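Local coordinates for kinesin-like protein Nod (PDB 3DC4) that hydrolyses ATP and binds microtubules as a kinesin-family motor domain, in a protein required for meiotic segregation of non-exchange chromosomes, at residues D88-G93 against H233-N238; Q151-F156 against C186-S191. All blocks are in the same frame, centred on the assembly; numbering follows the deposited sequence.

Interaction 1 (D88-G93 against H233-N238); sequences DKLLEG and HHSRMN
The carbonyl group of Leu90 is met on its two faces by different donors: Ser235 OG gives a hydrogen bond of 2.8 Å to Leu90 O from one, and Gly93 N reaches the same oxygen from the other. The serine hydroxyl stands 37° out of the carbonyl plane, so it does not lie on a lone pair. Its rotamer (chi1 52°) sets OG between the backbone N and the carbonyl carbon, turned to the helix end. On the far side of the strand, the Arg236 guanidinium lies over the His234 ring, with CZ 3.6 Å above the ring plane and shifted toward the rim. Gly93 closes the last turn of the helix in a Schellman motif with a positive phi, a geometry at which a side chain would press against the preceding carbonyl oxygen. Beside this polar grip, Leu90 CD1 rests on the Arg236-Met237 peptide, 3.3 Å from Arg236 O, while Leu90 CD2 meets Met237 CB at 3.8 Å, the two side chains crossing at about a right angle. Leu90 also touches Val228 of strand 220-229 and Ile135 of helix 127-141, and Met237 touches Ala131. The end of helix 84-92 thus packs on strand 234-241, with 88-92 and 234-238 running 153° apart, and that strand lies between strands 96-101 and 220-229 in the central sheet of the motor domain.

Interaction 2 (Q151-F156 against C186-S191); sequences QVYASF and CLPLHS
Tyr153 lies alongside Cys186 and Pro188, on the opposite side of the strand pair from Leu189. With its CG anti to the carbonyl carbon (chi1 -54°), the ring leans across the Leu187-Pro188 peptide, oblique to the proline: Tyr153 CB packs on Cys186 CB at 3.7 Å, the backbone carbon of Leu187 lies at the ring edge, and Tyr153 CE2 meets Pro188 CG at 4.1 Å. With an alanine here in place of Tyr153, Pro188 CG and the Cys186 carbonyl would probably lose the aromatic ring beside them. Leu189 has the same kind of first torsion (chi1 -70°) and an extended second one, which carries its CD1 to 3.5 Å from Ala154 CB. Val152 fills in next to it, its CG1 lying 4.1 Å from Leu189 CB. The backbones pair antiparallel: Ala154 and Leu187 form a hydrogen-bonded pair, Ala154 N to Leu187 O at 2.9 Å and Leu187 N to Ala154 O at 2.8 Å. Beyond the non-hydrogen-bonded pair Tyr153-Pro188, the Leu189 amide still bonds to Val152 O, but from above its carbonyl plane, 39° out of it. A water then bridges the widening ends, donating to Leu189 O and accepting from Val152 N. Val152 and Leu189 both pack on Leu132 and Phe136 of helix 127-141, and Leu187 on Ile198 and Leu201 of helix 192-204. The short strand 187-188 thus extends the central sheet beside strand 151-160, whose other neighbour here is strand 220-229.

Interactions 1 and 2 belong to the same central sheet of the kinesin motor domain, with centres 14 Å apart and nearest atoms about 6 Å apart, so they do not touch. Strand 220-229 joins them, pairing with strand 151-160 of interaction 2 on one side and with strand 234-241 of interaction 1 on the other. Helix 127-141 packs against both, through Ala131 and Ile135 in interaction 1 and through Leu132 and Phe136 in interaction 2. Along the chain interaction 2 is nested within the loop that interaction 1 closes. Both lie away from the ADP pocket; one packs a helix end on the sheet and the other adds a short strand to it.

Interaction 1 (D88-G93 against H233-N238)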
ATOM      1  N   ASP A  88      13.833   6.938   0.261  1.00 25.54           N
ATOM      2  CA  ASP A  88      14.629   7.983  -0.371  1.00 28.70           C
ATOM      3  C   ASP A  88      13.826   8.720  -1.434  1.00 27.52           C
ATOM      4  O   ASP A  88      13.922   9.941  -1.556  1.00 27.34           O
ATOM      5  CB  ASP A  88      15.900   7.413  -1.000  1.00 32.69           C
ATOM      6  CG  ASP A  88      17.028   7.286  -0.003  1.00 36.62           C
ATOM      7  OD1 ASP A  88      17.049   8.079   0.968  1.00 38.63           O
ATOM      8  OD2 ASP A  88      17.894   6.407  -0.194  1.00 39.40           O
ATOM      9  N   LYS A  89      13.024   7.980  -2.191  1.00 26.01           N
ATOM     10  CA  LYS A  89      12.217   8.587  -3.238  1.00 25.12           C
ATOM     11  C   LYS A  89      11.241   9.588  -2.617  1.00 24.21           C
ATOM     12  O   LYS A  89      11.089  10.707  -3.109  1.00 23.26           O
ATOM     13  CB  LYS A  89      11.458   7.505  -4.019  1.00 26.99           C
ATOM     14  CG  LYS A  89      12.340   6.370  -4.565  1.00 31.39           C
ATOM     15  CD  LYS A  89      13.481   6.878  -5.448  1.00 34.75           C
ATOM     16  CE  LYS A  89      14.325   5.728  -5.987  1.00 36.79           C
ATOM     17  NZ  LYS A  89      15.447   6.218  -6.840  1.00 37.68           N
ATOM     18  N   LEU A  90      10.587   9.180  -1.536  1.00 22.41           N
ATOM     19  CA  LEU A  90       9.648  10.046  -0.843  1.00 22.39           C
ATOM     20  C   LEU A  90      10.347  11.345  -0.443  1.00 23.70           C
ATOM     21  O   LEU A  90       9.838  12.434  -0.689  1.00 22.70           O
ATOM     22  CB  LEU A  90       9.123   9.351   0.412  1.00 18.61           C
ATOM     23  CG  LEU A  90       8.130  10.159   1.256  1.00 19.64           C
ATOM     24  CD1 LEU A  90       6.804  10.308   0.528  1.00 16.41           C
ATOM     25  CD2 LEU A  90       7.926   9.449   2.593  1.00 17.10           C
ATOM     26  N   LEU A  91      11.519  11.218   0.172  1.00 24.18           N
ATOM     27  CA  LEU A  91      12.280  12.380   0.611  1.00 28.39           C
ATOM     28  C   LEU A  91      12.734  13.246  -0.561  1.00 29.55           C
ATOM     29  O   LEU A  91      12.910  14.453  -0.415  1.00 31.00           O
ATOM     30  CB  LEU A  91      13.486  11.937   1.445  1.00 30.36           C
ATOM     31  CG  LEU A  91      13.232  11.639   2.930  1.00 32.56           C
ATOM     32  CD1 LEU A  91      12.066  10.691   3.099  1.00 35.05           C
ATOM     33  CD2 LEU A  91      14.495  11.052   3.538  1.00 35.56           C
ATOM     34  N   GLU A  92      12.913  12.632  -1.726  1.00 30.62           N
ATOM     35  CA  GLU A  92      13.330  13.371  -2.912  1.00 31.65           C
ATOM     36  C   GLU A  92      12.142  14.094  -3.532  1.00 31.40           C
ATOM     37  O   GLU A  92      12.301  14.885  -4.459  1.00 33.05           O
ATOM     38  CB  GLU A  92      13.967  12.429  -3.937  1.00 33.72           C
ATOM     39  CG  GLU A  92      15.292  11.834  -3.480  1.00 36.09           C
ATOM     40  CD  GLU A  92      15.866  10.839  -4.470  1.00 40.17           C
ATOM     41  OE1 GLU A  92      16.886  10.199  -4.141  1.00 41.81           O
ATOM     42  OE2 GLU A  92      15.298  10.687  -5.573  1.00 42.64           O
ATOM     43  N   GLY A  93      10.947  13.817  -3.017  1.00 29.40           N
ATOM     44  CA  GLY A  93       9.758  14.478  -3.524  1.00 26.65           C
ATOM     45  C   GLY A  93       8.824  13.651  -4.387  1.00 24.14           C
ATOM     46  O   GLY A  93       7.818  14.167  -4.871  1.00 23.63           O
ATOM     47  N   HIS A 233       7.432  21.707  -1.392  1.00 30.35           N
ATOM     48  CA  HIS A 233       7.192  20.312  -1.759  1.00 31.55           C
ATOM     49  C   HIS A 233       6.246  19.560  -0.839  1.00 29.17           C
ATOM     50  O   HIS A 233       6.145  19.845   0.356  1.00 26.98           O
ATOM     51  CB  HIS A 233       8.513  19.534  -1.813  1.00 36.76           C
ATOM     52  CG  HIS A 233       9.297  19.748  -3.069  1.00 43.42           C
ATOM     53  ND1 HIS A 233       8.784  19.479  -4.319  1.00 45.99           N
ATOM     54  CD2 HIS A 233      10.570  20.167  -3.266  1.00 46.06           C
ATOM     55  CE1 HIS A 233       9.708  19.722  -5.233  1.00 48.00           C
ATOM     56  NE2 HIS A 233      10.800  20.139  -4.621  1.00 48.04           N
ATOM     57  N   HIS A 234       5.570  18.576  -1.419  1.00 26.83           N
ATOM     58  CA  HIS A 234       4.631  17.727  -0.700  1.00 25.12           C
ATOM     59  C   HIS A 234       4.683  16.346  -1.338  1.00 23.81           C
ATOM     60  O   HIS A 234       4.264  16.163  -2.487  1.00 23.36           O
ATOM     61  CB  HIS A 234       3.212  18.292  -0.799  1.00 21.96           C
ATOM     62  CG  HIS A 234       2.164  17.439  -0.149  1.00 20.20           C
ATOM     63  ND1 HIS A 234       0.819  17.718  -0.251  1.00 21.81           N
ATOM     64  CD2 HIS A 234       2.261  16.323   0.614  1.00 19.57           C
ATOM     65  CE1 HIS A 234       0.131  16.811   0.420  1.00 21.44           C
ATOM     66  NE2 HIS A 234       0.982  15.954   0.955  1.00 20.44           N
ATOM     67  N   SER A 235       5.223  15.381  -0.602  1.00 22.19           N
ATOM     68  CA  SER A 235       5.302  14.020  -1.105  1.00 23.34           C
ATOM     69  C   SER A 235       4.515  13.142  -0.152  1.00 22.15           C
ATOM     70  O   SER A 235       4.411  13.430   1.043  1.00 20.74           O
ATOM     71  CB  SER A 235       6.757  13.552  -1.211  1.00 22.27           C
ATOM     72  OG  SER A 235       7.464  13.748   0.001  1.00 27.13           O
ATOM     73  N   ARG A 236       3.944  12.078  -0.691  1.00 20.02           N
ATOM     74  CA  ARG A 236       3.125  11.193   0.107  1.00 18.83           C
ATOM     75  C   ARG A 236       3.581   9.752   0.054  1.00 19.48           C
ATOM     76  O   ARG A 236       4.068   9.282  -0.973  1.00 18.64           O
ATOM     77  CB  ARG A 236       1.675  11.233  -0.393  1.00 20.11           C
ATOM     78  CG  ARG A 236       1.062  12.623  -0.598  1.00 20.36           C
ATOM     79  CD  ARG A 236      -0.250  12.501  -1.390  1.00 21.16           C
ATOM     80  NE  ARG A 236      -0.939  13.773  -1.610  1.00 23.35           N
ATOM     81  CZ  ARG A 236      -0.526  14.721  -2.447  1.00 22.82           C
ATOM     82  NH1 ARG A 236      -1.229  15.841  -2.577  1.00 24.61           N
ATOM     83  NH2 ARG A 236       0.588  14.554  -3.153  1.00 23.00           N
ATOM     84  N   MET A 237       3.440   9.062   1.177  1.00 17.92           N
ATOM     85  CA  MET A 237       3.730   7.642   1.221  1.00 17.28           C
ATOM     86  C   MET A 237       2.394   7.053   1.628  1.00 16.09           C
ATOM     87  O   MET A 237       2.021   7.084   2.798  1.00 17.02           O
ATOM     88  CB  MET A 237       4.789   7.255   2.259  1.00 18.65           C
ATOM     89  CG  MET A 237       4.822   5.736   2.459  1.00 23.66           C
ATOM     90  SD  MET A 237       6.413   5.024   2.862  1.00 26.75           S
ATOM     91  CE  MET A 237       7.309   5.178   1.286  1.00 27.49           C
ATOM     92  N   ASN A 238       1.668   6.544   0.641  1.00 15.91           N
ATOM     93  CA  ASN A 238       0.363   5.955   0.867  1.00 15.38           C
ATOM     94  C   ASN A 238       0.493   4.481   1.209  1.00 15.38           C
ATOM     95  O   ASN A 238       0.974   3.687   0.400  1.00 16.14           O
ATOM     96  CB  ASN A 238      -0.494   6.072  -0.390  1.00 16.33           C
ATOM     97  CG  ASN A 238      -0.631   7.505  -0.872  1.00 16.52           C
ATOM     98  OD1 ASN A 238      -1.157   8.363  -0.160  1.00 19.42           O
ATOM     99  ND2 ASN A 238      -0.144   7.774  -2.077  1.00 17.43           N
TER

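Interaction 2 (Q151-F156 against C186-S191)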
ATOM      1  N   GLN A 151       8.212  18.886   7.498  1.00 29.66           N
ATOM      2  CA  GLN A 151       7.267  18.519   8.542  1.00 28.88           C
ATOM      3  C   GLN A 151       6.548  17.264   8.091  1.00 25.62           C
ATOM      4  O   GLN A 151       6.252  17.107   6.907  1.00 24.51           O
ATOM      5  CB  GLN A 151       6.267  19.643   8.797  1.00 31.45           C
ATOM      6  CG  GLN A 151       6.918  20.901   9.355  1.00 38.43           C
ATOM      7  CD  GLN A 151       5.901  21.902   9.841  1.00 41.75           C
ATOM      8  OE1 GLN A 151       5.141  22.469   9.052  1.00 46.17           O
ATOM      9  NE2 GLN A 151       5.866  22.116  11.147  1.00 43.08           N
ATOM     10  N   VAL A 152       6.263  16.381   9.040  1.00 23.99           N
ATOM     11  CA  VAL A 152       5.606  15.114   8.745  1.00 21.74           C
ATOM     12  C   VAL A 152       4.199  15.036   9.326  1.00 23.11           C
ATOM     13  O   VAL A 152       3.945  15.501  10.438  1.00 23.53           O
ATOM     14  CB  VAL A 152       6.440  13.940   9.302  1.00 20.26           C
ATOM     15  CG1 VAL A 152       5.902  12.615   8.778  1.00 20.43           C
ATOM     16  CG2 VAL A 152       7.894  14.125   8.927  1.00 20.13           C
ATOM     17  N   TYR A 153       3.285  14.449   8.561  1.00 21.77           N
ATOM     18  CA  TYR A 153       1.901  14.310   8.990  1.00 20.64           C
ATOM     19  C   TYR A 153       1.358  12.955   8.569  1.00 21.26           C
ATOM     20  O   TYR A 153       1.995  12.226   7.807  1.00 19.29           O
ATOM     21  CB  TYR A 153       1.023  15.397   8.359  1.00 20.80           C
ATOM     22  CG  TYR A 153       1.498  16.814   8.587  1.00 22.42           C
ATOM     23  CD1 TYR A 153       2.532  17.360   7.821  1.00 23.96           C
ATOM     24  CD2 TYR A 153       0.917  17.606   9.575  1.00 23.28           C
ATOM     25  CE1 TYR A 153       2.977  18.664   8.036  1.00 24.26           C
ATOM     26  CE2 TYR A 153       1.354  18.905   9.802  1.00 24.23           C
ATOM     27  CZ  TYR A 153       2.383  19.430   9.032  1.00 25.07           C
ATOM     28  OH  TYR A 153       2.825  20.712   9.275  1.00 25.61           O
ATOM     29  N   ALA A 154       0.177  12.627   9.073  1.00 20.87           N
ATOM     30  CA  ALA A 154      -0.472  11.374   8.728  1.00 21.57           C
ATOM     31  C   ALA A 154      -1.961  11.630   8.538  1.00 22.43           C
ATOM     32  O   ALA A 154      -2.555  12.428   9.261  1.00 22.79           O
ATOM     33  CB  ALA A 154      -0.261  10.343   9.836  1.00 23.48           C
ATOM     34  N   SER A 155      -2.543  10.981   7.534  1.00 20.53           N
ATOM     35  CA  SER A 155      -3.971  11.063   7.276  1.00 21.35           C
ATOM     36  C   SER A 155      -4.450   9.617   7.287  1.00 22.05           C
ATOM     37  O   SER A 155      -3.671   8.703   7.010  1.00 20.74           O
ATOM     38  CB  SER A 155      -4.273  11.747   5.932  1.00 20.53           C
ATOM     39  OG  SER A 155      -3.664  11.111   4.824  1.00 22.92           O
ATOM     40  N   PHE A 156      -5.708   9.406   7.659  1.00 23.19           N
ATOM     41  CA  PHE A 156      -6.285   8.062   7.719  1.00 22.89           C
ATOM     42  C   PHE A 156      -7.654   8.118   7.060  1.00 24.95           C
ATOM     43  O   PHE A 156      -8.607   8.676   7.606  1.00 24.90           O
ATOM     44  CB  PHE A 156      -6.426   7.601   9.177  1.00 24.05           C
ATOM     45  CG  PHE A 156      -6.591   6.103   9.352  1.00 23.02           C
ATOM     46  CD1 PHE A 156      -7.171   5.318   8.358  1.00 24.47           C
ATOM     47  CD2 PHE A 156      -6.196   5.486  10.540  1.00 24.64           C
ATOM     48  CE1 PHE A 156      -7.358   3.942   8.540  1.00 26.79           C
ATOM     49  CE2 PHE A 156      -6.378   4.113  10.734  1.00 25.72           C
ATOM     50  CZ  PHE A 156      -6.963   3.339   9.727  1.00 26.53           C
ATOM     51  N   CYS A 186      -4.720  16.116   8.271  1.00 32.08           N
ATOM     52  CA  CYS A 186      -3.383  15.553   8.381  1.00 30.13           C
ATOM     53  C   CYS A 186      -2.908  15.904   9.786  1.00 29.02           C
ATOM     54  O   CYS A 186      -2.750  17.085  10.112  1.00 28.77           O
ATOM     55  CB  CYS A 186      -2.449  16.191   7.350  1.00 29.11           C
ATOM     56  SG  CYS A 186      -2.869  15.838   5.636  1.00 31.10           S
ATOM     57  N   LEU A 187      -2.703  14.897  10.629  1.00 27.53           N
ATOM     58  CA  LEU A 187      -2.252  15.156  11.995  1.00 27.02           C
ATOM     59  C   LEU A 187      -0.731  15.089  12.067  1.00 26.80           C
ATOM     60  O   LEU A 187      -0.103  14.250  11.425  1.00 26.02           O
ATOM     61  CB  LEU A 187      -2.876  14.146  12.971  1.00 27.09           C
ATOM     62  CG  LEU A 187      -4.407  14.133  13.054  1.00 26.98           C
ATOM     63  CD1 LEU A 187      -4.861  13.064  14.046  1.00 29.71           C
ATOM     64  CD2 LEU A 187      -4.913  15.506  13.488  1.00 31.21           C
ATOM     65  N   PRO A 188      -0.119  15.988  12.851  1.00 27.22           N
ATOM     66  CA  PRO A 188       1.336  16.062  13.028  1.00 27.09           C
ATOM     67  C   PRO A 188       1.985  14.768  13.522  1.00 26.64           C
ATOM     68  O   PRO A 188       1.397  14.032  14.309  1.00 26.85           O
ATOM     69  CB  PRO A 188       1.498  17.195  14.044  1.00 27.42           C
ATOM     70  CG  PRO A 188       0.331  18.080  13.735  1.00 27.45           C
ATOM     71  CD  PRO A 188      -0.783  17.086  13.580  1.00 26.70           C
ATOM     72  N   LEU A 189       3.196  14.496  13.049  1.00 26.95           N
ATOM     73  CA  LEU A 189       3.936  13.316  13.482  1.00 27.96           C
ATOM     74  C   LEU A 189       5.340  13.737  13.883  1.00 28.73           C
ATOM     75  O   LEU A 189       6.079  14.317  13.085  1.00 28.02           O
ATOM     76  CB  LEU A 189       4.023  12.269  12.369  1.00 26.52           C
ATOM     77  CG  LEU A 189       2.727  11.547  11.989  1.00 26.70           C
ATOM     78  CD1 LEU A 189       3.058  10.412  11.029  1.00 25.85           C
ATOM     79  CD2 LEU A 189       2.046  11.004  13.239  1.00 26.29           C
ATOM     80  N   HIS A 190       5.701  13.451  15.129  1.00 30.48           N
ATOM     81  CA  HIS A 190       7.022  13.793  15.644  1.00 31.82           C
ATOM     82  C   HIS A 190       7.710  12.563  16.222  1.00 31.97           C
ATOM     83  O   HIS A 190       8.917  12.577  16.461  1.00 33.27           O
ATOM     84  CB  HIS A 190       6.898  14.875  16.724  1.00 33.30           C
ATOM     85  CG  HIS A 190       6.378  16.182  16.212  1.00 34.58           C
ATOM     86  ND1 HIS A 190       7.133  17.031  15.433  1.00 35.22           N
ATOM     87  CD2 HIS A 190       5.169  16.774  16.350  1.00 35.78           C
ATOM     88  CE1 HIS A 190       6.412  18.090  15.113  1.00 35.17           C
ATOM     89  NE2 HIS A 190       5.215  17.960  15.656  1.00 36.65           N
ATOM     90  N   SER A 191       6.936  11.502  16.438  1.00 31.42           N
ATOM     91  CA  SER A 191       7.468  10.263  16.996  1.00 31.51           C
ATOM     92  C   SER A 191       6.486   9.113  16.791  1.00 30.93           C
ATOM     93  O   SER A 191       5.350   9.321  16.371  1.00 30.72           O
ATOM     94  CB  SER A 191       7.718  10.429  18.492  1.00 32.02           C
ATOM     95  OG  SER A 191       6.484  10.538  19.180  1.00 29.97           O
TER
HETATM   96  O   HOH W   1       7.103  16.570  11.758  1.00 28.98           O